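Local coordinates for putative tetR family transcription regulator (Shewanella loihica, PDB 3PPB), which probably binds DNA through an N-terminal helix-turn-helix and regulates transcription, as TetR-family proteins do, at residues Q66-A71 against G127-I132; A92-A97 against A163-F168. All coordinates share one frame; numbering follows the deposited sequence.

Contact 1: residues Q66-A71 against G127-I132; sequences QEFADA and GILGFI. With EDO (1,2-ethanediol), chain G; EDO (1,2-ethanediol), chain H.
Ala-69 of helix 53-74 meets three side chains around a break in the chain: Ile-128 at the end of helix 118-128, Leu-129 in the break, and Phe-131 in helix 130-141. Its CB lies 3.7 Å from CG2 of Ile-128 and 3.8 Å from CD2 of Leu-129. It also reaches the edge of the Phe-131 ring, at CE1. The same Leu-129 CD2 comes to the edge of the Phe-68 ring, 4.1 Å from Phe-68 CD2, and these two side chains cross at about a right angle.

Gln-66 closes the outer margin. Its chain bends at chi2 (63°), which brings the amide across Ile-128 at a slant, with Gln-66 OE1 3.4 Å from Ile-128 CG1. The amide nitrogen NE2 has two partners. It donates to OD1 of Asp-70 one turn on, at 2.8 Å; that oxygen is met from above the carboxylate plane, though it lies close to the plane of the amide. NE2 also donates to water 1, which passes a hydrogen bond to the carbonyl oxygen of Ile-128. Without the amide, as with an alanine here, the water is likely to lose its donor and Asp-70 its amide partner.

Further out, Phe-68 packs edge-to-face with Phe-107. Glu-67 takes no part across the contact; its OE1 is in a salt bridge with Lys-103 and accepts from one ethanediol, and OE2 accepts from another.

No direct hydrogen bond joins the two segments. The inner part is carbon-to-carbon packing, Phe rings included. The polar link to the Ile-128 carbonyl runs through one water and so depends on that water staying in place.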
ATOM      1  N   GLN A  66      17.286   0.867   4.399  1.00 33.80           N
ATOM      2  CA  GLN A  66      18.661   1.237   4.063  1.00 34.88           C
ATOM      3  C   GLN A  66      19.237   0.311   2.981  1.00 40.82           C
ATOM      4  O   GLN A  66      19.834   0.814   2.032  1.00 42.05           O
ATOM      5  CB  GLN A  66      19.572   1.278   5.291  1.00 36.75           C
ATOM      6  CG  GLN A  66      20.912   1.984   4.996  1.00 38.83           C
ATOM      7  CD  GLN A  66      20.743   3.435   4.616  1.00 42.74           C
ATOM      8  OE1 GLN A  66      20.294   4.252   5.412  1.00 40.55           O
ATOM      9  NE2 GLN A  66      21.062   3.782   3.371  1.00 33.70           N
ATOM     10  N   GLU A  67      19.011  -1.012   3.087  1.00 36.79           N
ATOM     11  CA  GLU A  67      19.446  -1.986   2.076  1.00 36.84           C
ATOM     12  C   GLU A  67      18.860  -1.659   0.693  1.00 39.22           C
ATOM     13  O   GLU A  67      19.579  -1.673  -0.312  1.00 39.83           O
ATOM     14  CB  GLU A  67      19.022  -3.402   2.482  1.00 38.23           C
ATOM     15  CG  GLU A  67      19.850  -4.001   3.592  1.00 45.46           C
ATOM     16  CD  GLU A  67      19.338  -5.359   4.018  1.00 59.26           C
ATOM     17  OE1 GLU A  67      18.836  -6.102   3.144  1.00 46.81           O
ATOM     18  OE2 GLU A  67      19.406  -5.669   5.230  1.00 54.01           O
ATOM     19  N   PHE A  68      17.550  -1.375   0.654  1.00 33.52           N
ATOM     20  CA  PHE A  68      16.827  -1.019  -0.560  1.00 32.44           C
ATOM     21  C   PHE A  68      17.427   0.247  -1.198  1.00 39.11           C
ATOM     22  O   PHE A  68      17.735   0.257  -2.395  1.00 39.53           O
ATOM     23  CB  PHE A  68      15.348  -0.812  -0.219  1.00 32.64           C
ATOM     24  CG  PHE A  68      14.479  -0.285  -1.338  1.00 33.05           C
ATOM     25  CD1 PHE A  68      14.057  -1.123  -2.368  1.00 34.14           C
ATOM     26  CD2 PHE A  68      14.031   1.036  -1.332  1.00 34.41           C
ATOM     27  CE1 PHE A  68      13.206  -0.651  -3.369  1.00 33.72           C
ATOM     28  CE2 PHE A  68      13.184   1.509  -2.336  1.00 35.89           C
ATOM     29  CZ  PHE A  68      12.783   0.667  -3.351  1.00 33.17           C
ATOM     30  N   ALA A  69      17.608   1.304  -0.383  1.00 37.69           N
ATOM     31  CA  ALA A  69      18.146   2.592  -0.817  1.00 37.91           C
ATOM     32  C   ALA A  69      19.551   2.420  -1.379  1.00 42.26           C
ATOM     33  O   ALA A  69      19.830   2.928  -2.464  1.00 41.33           O
ATOM     34  CB  ALA A  69      18.147   3.576   0.340  1.00 38.98           C
ATOM     35  N   ASP A  70      20.399   1.633  -0.675  1.00 39.05           N
ATOM     36  CA  ASP A  70      21.775   1.328  -1.068  1.00 39.64           C
ATOM     37  C   ASP A  70      21.832   0.575  -2.405  1.00 44.91           C
ATOM     38  O   ASP A  70      22.637   0.941  -3.256  1.00 44.58           O
ATOM     39  CB  ASP A  70      22.477   0.505   0.026  1.00 41.43           C
ATOM     40  CG  ASP A  70      22.855   1.251   1.302  1.00 45.96           C
ATOM     41  OD1 ASP A  70      22.606   2.477   1.378  1.00 44.12           O
ATOM     42  OD2 ASP A  70      23.425   0.610   2.219  1.00 51.74           O
ATOM     43  N   ALA A  71      20.962  -0.445  -2.598  1.00 41.62           N
ATOM     44  CA  ALA A  71      20.916  -1.267  -3.816  1.00 41.06           C
ATOM     45  C   ALA A  71      20.502  -0.474  -5.043  1.00 45.65           C
ATOM     46  O   ALA A  71      21.156  -0.587  -6.086  1.00 47.34           O
ATOM     47  CB  ALA A  71      19.973  -2.450  -3.630  1.00 40.83           C
ATOM     48  N   GLY A 127      15.079  10.689   5.426  1.00 40.39           N
ATOM     49  CA  GLY A 127      16.464  10.397   5.774  1.00 40.82           C
ATOM     50  C   GLY A 127      17.086   9.426   4.802  1.00 44.52           C
ATOM     51  O   GLY A 127      17.848   9.824   3.910  1.00 46.59           O
ATOM     52  N   ILE A 128      16.695   8.156   4.923  1.00 37.76           N
ATOM     53  CA  ILE A 128      17.178   7.056   4.091  1.00 35.73           C
ATOM     54  C   ILE A 128      16.863   7.305   2.600  1.00 39.62           C
ATOM     55  O   ILE A 128      17.727   7.089   1.752  1.00 39.78           O
ATOM     56  CB  ILE A 128      16.595   5.704   4.609  1.00 36.71           C
ATOM     57  CG1 ILE A 128      17.122   5.419   6.049  1.00 37.24           C
ATOM     58  CG2 ILE A 128      16.957   4.560   3.651  1.00 36.01           C
ATOM     59  CD1 ILE A 128      16.498   4.184   6.798  1.00 36.72           C
ATOM     60  N   LEU A 129      15.645   7.741   2.283  1.00 36.76           N
ATOM     61  CA  LEU A 129      15.249   7.962   0.895  1.00 36.31           C
ATOM     62  C   LEU A 129      15.129   9.455   0.563  1.00 41.75           C
ATOM     63  O   LEU A 129      14.393   9.833  -0.350  1.00 41.87           O
ATOM     64  CB  LEU A 129      13.959   7.194   0.592  1.00 35.44           C
ATOM     65  CG  LEU A 129      14.105   5.652   0.734  1.00 40.15           C
ATOM     66  CD1 LEU A 129      12.790   5.008   1.011  1.00 39.85           C
ATOM     67  CD2 LEU A 129      14.780   5.030  -0.500  1.00 41.78           C
ATOM     68  N   GLY A 130      15.925  10.279   1.266  1.00 39.20           N
ATOM     69  CA  GLY A 130      15.991  11.723   1.066  1.00 38.61           C
ATOM     70  C   GLY A 130      16.377  12.128  -0.350  1.00 41.80           C
ATOM     71  O   GLY A 130      15.963  13.190  -0.841  1.00 40.66           O
ATOM     72  N   PHE A 131      17.176  11.274  -1.033  1.00 38.01           N
ATOM     73  CA  PHE A 131      17.641  11.545  -2.397  1.00 38.00           C
ATOM     74  C   PHE A 131      16.463  11.608  -3.384  1.00 40.48           C
ATOM     75  O   PHE A 131      16.608  12.234  -4.435  1.00 40.33           O
ATOM     76  CB  PHE A 131      18.681  10.503  -2.865  1.00 40.14           C
ATOM     77  CG  PHE A 131      18.131   9.128  -3.175  1.00 41.54           C
ATOM     78  CD1 PHE A 131      18.039   8.158  -2.184  1.00 44.91           C
ATOM     79  CD2 PHE A 131      17.690   8.811  -4.456  1.00 43.97           C
ATOM     80  CE1 PHE A 131      17.509   6.899  -2.466  1.00 46.13           C
ATOM     81  CE2 PHE A 131      17.147   7.554  -4.736  1.00 46.67           C
ATOM     82  CZ  PHE A 131      17.064   6.606  -3.741  1.00 44.99           C
ATOM     83  N   ILE A 132      15.325  10.937  -3.064  1.00 34.97           N
ATOM     84  CA  ILE A 132      14.151  10.910  -3.953  1.00 33.13           C
ATOM     85  C   ILE A 132      13.579  12.316  -4.081  1.00 34.77           C
ATOM     86  O   ILE A 132      13.365  12.764  -5.213  1.00 33.84           O
ATOM     87  CB  ILE A 132      13.070   9.879  -3.536  1.00 35.08           C
ATOM     88  CG1 ILE A 132      13.605   8.436  -3.718  1.00 36.23           C
ATOM     89  CG2 ILE A 132      11.780  10.079  -4.353  1.00 32.24           C
ATOM     90  CD1 ILE A 132      12.666   7.311  -3.149  1.00 45.47           C
TER
HETATM   91  C1  EDO G 210      19.783  -6.619  -0.531  1.00 59.31           C
HETATM   92  O1  EDO G 210      18.838  -6.278   0.495  1.00 60.35           O
HETATM   93  C2  EDO G 210      20.449  -5.340  -1.033  1.00 58.45           C
HETATM   94  O2  EDO G 210      21.307  -5.642  -2.144  1.00 66.14           O
HETATM   95  C1  EDO H 211      17.497  -9.087   8.235  1.00 69.22           C
HETATM   96  O1  EDO H 211      17.840  -9.647   6.961  1.00 72.95           O
HETATM   97  C2  EDO H 211      18.221  -7.758   8.413  1.00 66.52           C
HETATM   98  O2  EDO H 211      17.827  -6.860   7.370  1.00 69.22           O
HETATM   99  O   HOH W   1      20.518   6.204   1.809  1.00 46.64           O

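Contact 2: residues A92-A97 against A163-F168; sequences AALTWA and AATRYF. With EDO (1,2-ethanediol), chain G.
With chi1 at 59°, Thr-165 turns its methyl CG2 toward helix 82-99, anti to its own carbonyl carbon. The hydroxyl OG1 is thereby set back between the backbone N and the carbonyl carbon, where it hydrogen-bonds to the carbonyl oxygen of Tyr-161 in its own helix. Leu-94 has an unusual chi1 of -96°, well away from a staggered value, and this swings its branched end across to helix 150-170.

The methyls then divide the work. Thr-165 CG2 sits 3.5 Å from CB of Ala-97, a tight carbon pair, and 3.9 Å from CD1 of Leu-94. The other methyl of Leu-94, CD2, approaches the Phe-168 ring obliquely, 3.9 Å from Phe-168 CE2. It also touches CB of Ala-164, at 4.3 Å. CD2 of Tyr-167 lies over the centre of one Phe-168 face, while Trp-175 packs edge-to-face with that ring and also touches Leu-94.

The axes of the two short helical segments approach to 10.2 Å and cross at -44°. Arg-166 of the same segment as Thr-165 bonds through NH1 to the carbonyl oxygen of Met-112 of the second subunit.

All five touching residues are buried, and no hydrogen bond crosses between the segments. The threonine meets the other helix with carbon, chiefly its methyl, and satisfies its hydroxyl within its own helix, so the contact is wholly apolar.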
ATOM      1  N   ALA A  92      15.678  -0.643 -11.090  1.00 28.50           N
ATOM      2  CA  ALA A  92      16.532  -1.208 -10.022  1.00 28.79           C
ATOM      3  C   ALA A  92      15.693  -1.539  -8.789  1.00 31.57           C
ATOM      4  O   ALA A  92      15.945  -2.549  -8.131  1.00 32.51           O
ATOM      5  CB  ALA A  92      17.638  -0.235  -9.632  1.00 29.54           C
ATOM      6  N   ALA A  93      14.699  -0.683  -8.475  1.00 27.53           N
ATOM      7  CA  ALA A  93      13.793  -0.882  -7.325  1.00 27.30           C
ATOM      8  C   ALA A  93      12.927  -2.129  -7.554  1.00 30.70           C
ATOM      9  O   ALA A  93      12.817  -2.979  -6.671  1.00 30.16           O
ATOM     10  CB  ALA A  93      12.917   0.363  -7.113  1.00 26.63           C
ATOM     11  N   LEU A  94      12.353  -2.253  -8.760  1.00 27.06           N
ATOM     12  CA  LEU A  94      11.503  -3.390  -9.129  1.00 26.64           C
ATOM     13  C   LEU A  94      12.333  -4.667  -9.188  1.00 30.44           C
ATOM     14  O   LEU A  94      11.856  -5.691  -8.711  1.00 30.50           O
ATOM     15  CB  LEU A  94      10.756  -3.112 -10.453  1.00 26.22           C
ATOM     16  CG  LEU A  94       9.304  -2.555 -10.341  1.00 30.47           C
ATOM     17  CD1 LEU A  94       9.217  -1.345  -9.425  1.00 30.88           C
ATOM     18  CD2 LEU A  94       8.770  -2.122 -11.705  1.00 29.19           C
ATOM     19  N   THR A  95      13.604  -4.598  -9.679  1.00 27.03           N
ATOM     20  CA  THR A  95      14.493  -5.765  -9.727  1.00 28.09           C
ATOM     21  C   THR A  95      14.782  -6.224  -8.303  1.00 34.26           C
ATOM     22  O   THR A  95      14.731  -7.428  -8.024  1.00 35.70           O
ATOM     23  CB  THR A  95      15.782  -5.445 -10.489  1.00 33.37           C
ATOM     24  OG1 THR A  95      15.432  -5.065 -11.817  1.00 35.29           O
ATOM     25  CG2 THR A  95      16.775  -6.618 -10.526  1.00 30.54           C
ATOM     26  N   TRP A  96      15.037  -5.262  -7.394  1.00 30.23           N
ATOM     27  CA  TRP A  96      15.313  -5.562  -5.986  1.00 30.49           C
ATOM     28  C   TRP A  96      14.116  -6.285  -5.369  1.00 35.58           C
ATOM     29  O   TRP A  96      14.310  -7.282  -4.677  1.00 36.54           O
ATOM     30  CB  TRP A  96      15.660  -4.282  -5.211  1.00 28.77           C
ATOM     31  CG  TRP A  96      15.950  -4.529  -3.755  1.00 30.63           C
ATOM     32  CD1 TRP A  96      17.177  -4.706  -3.180  1.00 34.53           C
ATOM     33  CD2 TRP A  96      14.987  -4.627  -2.692  1.00 30.28           C
ATOM     34  NE1 TRP A  96      17.041  -4.900  -1.820  1.00 34.57           N
ATOM     35  CE2 TRP A  96      15.704  -4.878  -1.496  1.00 35.16           C
ATOM     36  CE3 TRP A  96      13.586  -4.535  -2.632  1.00 30.99           C
ATOM     37  CZ2 TRP A  96      15.064  -5.000  -0.254  1.00 33.77           C
ATOM     38  CZ3 TRP A  96      12.955  -4.698  -1.407  1.00 32.52           C
ATOM     39  CH2 TRP A  96      13.691  -4.938  -0.240  1.00 33.71           C
ATOM     40  N   ALA A  97      12.884  -5.795  -5.645  1.00 31.49           N
ATOM     41  CA  ALA A  97      11.626  -6.380  -5.154  1.00 30.58           C
ATOM     42  C   ALA A  97      11.467  -7.855  -5.592  1.00 34.64           C
ATOM     43  O   ALA A  97      11.025  -8.672  -4.799  1.00 35.73           O
ATOM     44  CB  ALA A  97      10.446  -5.561  -5.653  1.00 29.87           C
ATOM     45  N   ALA A 163       2.282  -0.606  -5.845  1.00 29.70           N
ATOM     46  CA  ALA A 163       1.284  -1.107  -6.792  1.00 27.84           C
ATOM     47  C   ALA A 163       1.959  -1.960  -7.874  1.00 29.51           C
ATOM     48  O   ALA A 163       1.465  -3.034  -8.185  1.00 28.43           O
ATOM     49  CB  ALA A 163       0.534   0.047  -7.418  1.00 28.41           C
ATOM     50  N   ALA A 164       3.097  -1.495  -8.426  1.00 25.45           N
ATOM     51  CA  ALA A 164       3.796  -2.206  -9.509  1.00 24.89           C
ATOM     52  C   ALA A 164       4.420  -3.498  -8.996  1.00 30.25           C
ATOM     53  O   ALA A 164       4.380  -4.503  -9.703  1.00 31.90           O
ATOM     54  CB  ALA A 164       4.862  -1.308 -10.162  1.00 24.46           C
ATOM     55  N   THR A 165       4.934  -3.499  -7.761  1.00 24.97           N
ATOM     56  CA  THR A 165       5.548  -4.699  -7.188  1.00 25.48           C
ATOM     57  C   THR A 165       4.481  -5.703  -6.747  1.00 29.50           C
ATOM     58  O   THR A 165       4.738  -6.892  -6.826  1.00 27.76           O
ATOM     59  CB  THR A 165       6.542  -4.361  -6.099  1.00 32.22           C
ATOM     60  OG1 THR A 165       5.909  -3.628  -5.054  1.00 33.03           O
ATOM     61  CG2 THR A 165       7.747  -3.598  -6.645  1.00 25.83           C
ATOM     62  N   ARG A 166       3.278  -5.239  -6.345  1.00 25.11           N
ATOM     63  CA  ARG A 166       2.134  -6.106  -6.055  1.00 24.71           C
ATOM     64  C   ARG A 166       1.770  -6.832  -7.351  1.00 30.04           C
ATOM     65  O   ARG A 166       1.659  -8.050  -7.372  1.00 32.72           O
ATOM     66  CB  ARG A 166       0.925  -5.255  -5.559  1.00 26.77           C
ATOM     67  CG  ARG A 166      -0.459  -5.962  -5.516  1.00 31.44           C
ATOM     68  CD  ARG A 166      -0.621  -6.831  -4.272  1.00 45.72           C
ATOM     69  NE  ARG A 166       0.130  -8.082  -4.391  1.00 54.78           N
ATOM     70  CZ  ARG A 166       1.055  -8.498  -3.532  1.00 64.08           C
ATOM     71  NH1 ARG A 166       1.323  -7.794  -2.441  1.00 48.40           N
ATOM     72  NH2 ARG A 166       1.707  -9.632  -3.751  1.00 40.39           N
ATOM     73  N   TYR A 167       1.641  -6.059  -8.447  1.00 25.67           N
ATOM     74  CA  TYR A 167       1.308  -6.540  -9.787  1.00 23.86           C
ATOM     75  C   TYR A 167       2.312  -7.591 -10.271  1.00 29.51           C
ATOM     76  O   TYR A 167       1.897  -8.662 -10.733  1.00 29.35           O
ATOM     77  CB  TYR A 167       1.268  -5.345 -10.768  1.00 23.80           C
ATOM     78  CG  TYR A 167       0.877  -5.689 -12.186  1.00 24.59           C
ATOM     79  CD1 TYR A 167      -0.449  -5.948 -12.523  1.00 26.32           C
ATOM     80  CD2 TYR A 167       1.837  -5.781 -13.189  1.00 25.11           C
ATOM     81  CE1 TYR A 167      -0.814  -6.274 -13.830  1.00 25.41           C
ATOM     82  CE2 TYR A 167       1.486  -6.116 -14.492  1.00 24.68           C
ATOM     83  CZ  TYR A 167       0.153  -6.322 -14.817  1.00 29.01           C
ATOM     84  OH  TYR A 167      -0.223  -6.604 -16.111  1.00 29.19           O
ATOM     85  N   PHE A 168       3.626  -7.295 -10.193  1.00 24.89           N
ATOM     86  CA  PHE A 168       4.614  -8.214 -10.711  1.00 23.64           C
ATOM     87  C   PHE A 168       4.810  -9.433  -9.825  1.00 30.43           C
ATOM     88  O   PHE A 168       5.165 -10.476 -10.353  1.00 30.17           O
ATOM     89  CB  PHE A 168       5.937  -7.512 -11.005  1.00 24.23           C
ATOM     90  CG  PHE A 168       5.842  -6.588 -12.220  1.00 24.24           C
ATOM     91  CD1 PHE A 168       5.534  -7.098 -13.479  1.00 27.15           C
ATOM     92  CD2 PHE A 168       6.099  -5.225 -12.104  1.00 23.89           C
ATOM     93  CE1 PHE A 168       5.452  -6.260 -14.597  1.00 27.32           C
ATOM     94  CE2 PHE A 168       6.000  -4.369 -13.225  1.00 26.95           C
ATOM     95  CZ  PHE A 168       5.688  -4.901 -14.466  1.00 25.62           C
TER
HETATM   96  C1  EDO G 210      19.783  -6.619  -0.531  1.00 59.31           C
HETATM   97  O1  EDO G 210      18.838  -6.278   0.495  1.00 60.35           O
HETATM   98  C2  EDO G 210      20.449  -5.340  -1.033  1.00 58.45           C
HETATM   99  O2  EDO G 210      21.307  -5.642  -2.144  1.00 66.14           O

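Overall arrangement
The centres of contacts 1 and 2 lie about 16 Å apart, and their segments alternate along the chain. They join directly where helix 53-74 meets helix 82-99. Phe-68 CD1 is 3.5 Å from Trp-96 CE3, and Phe-68 CZ is 3.8 Å from Ala-93 CB. Ala-71 CB packs on Trp-96 CD1 at 3.6 Å. One ethanediol, probably from the crystallisation liquor, links Glu-67 of contact 1 to Trp-96 of contact 2, the latter by a weak bond. Tetraethylene glycol is bound about 4 Å from the Phe-68 side chain, and tetraethylene glycol is also about 6 Å from the Leu-94 side chain. This is consistent with a pocket between the helices, as in other TetR-family regulators.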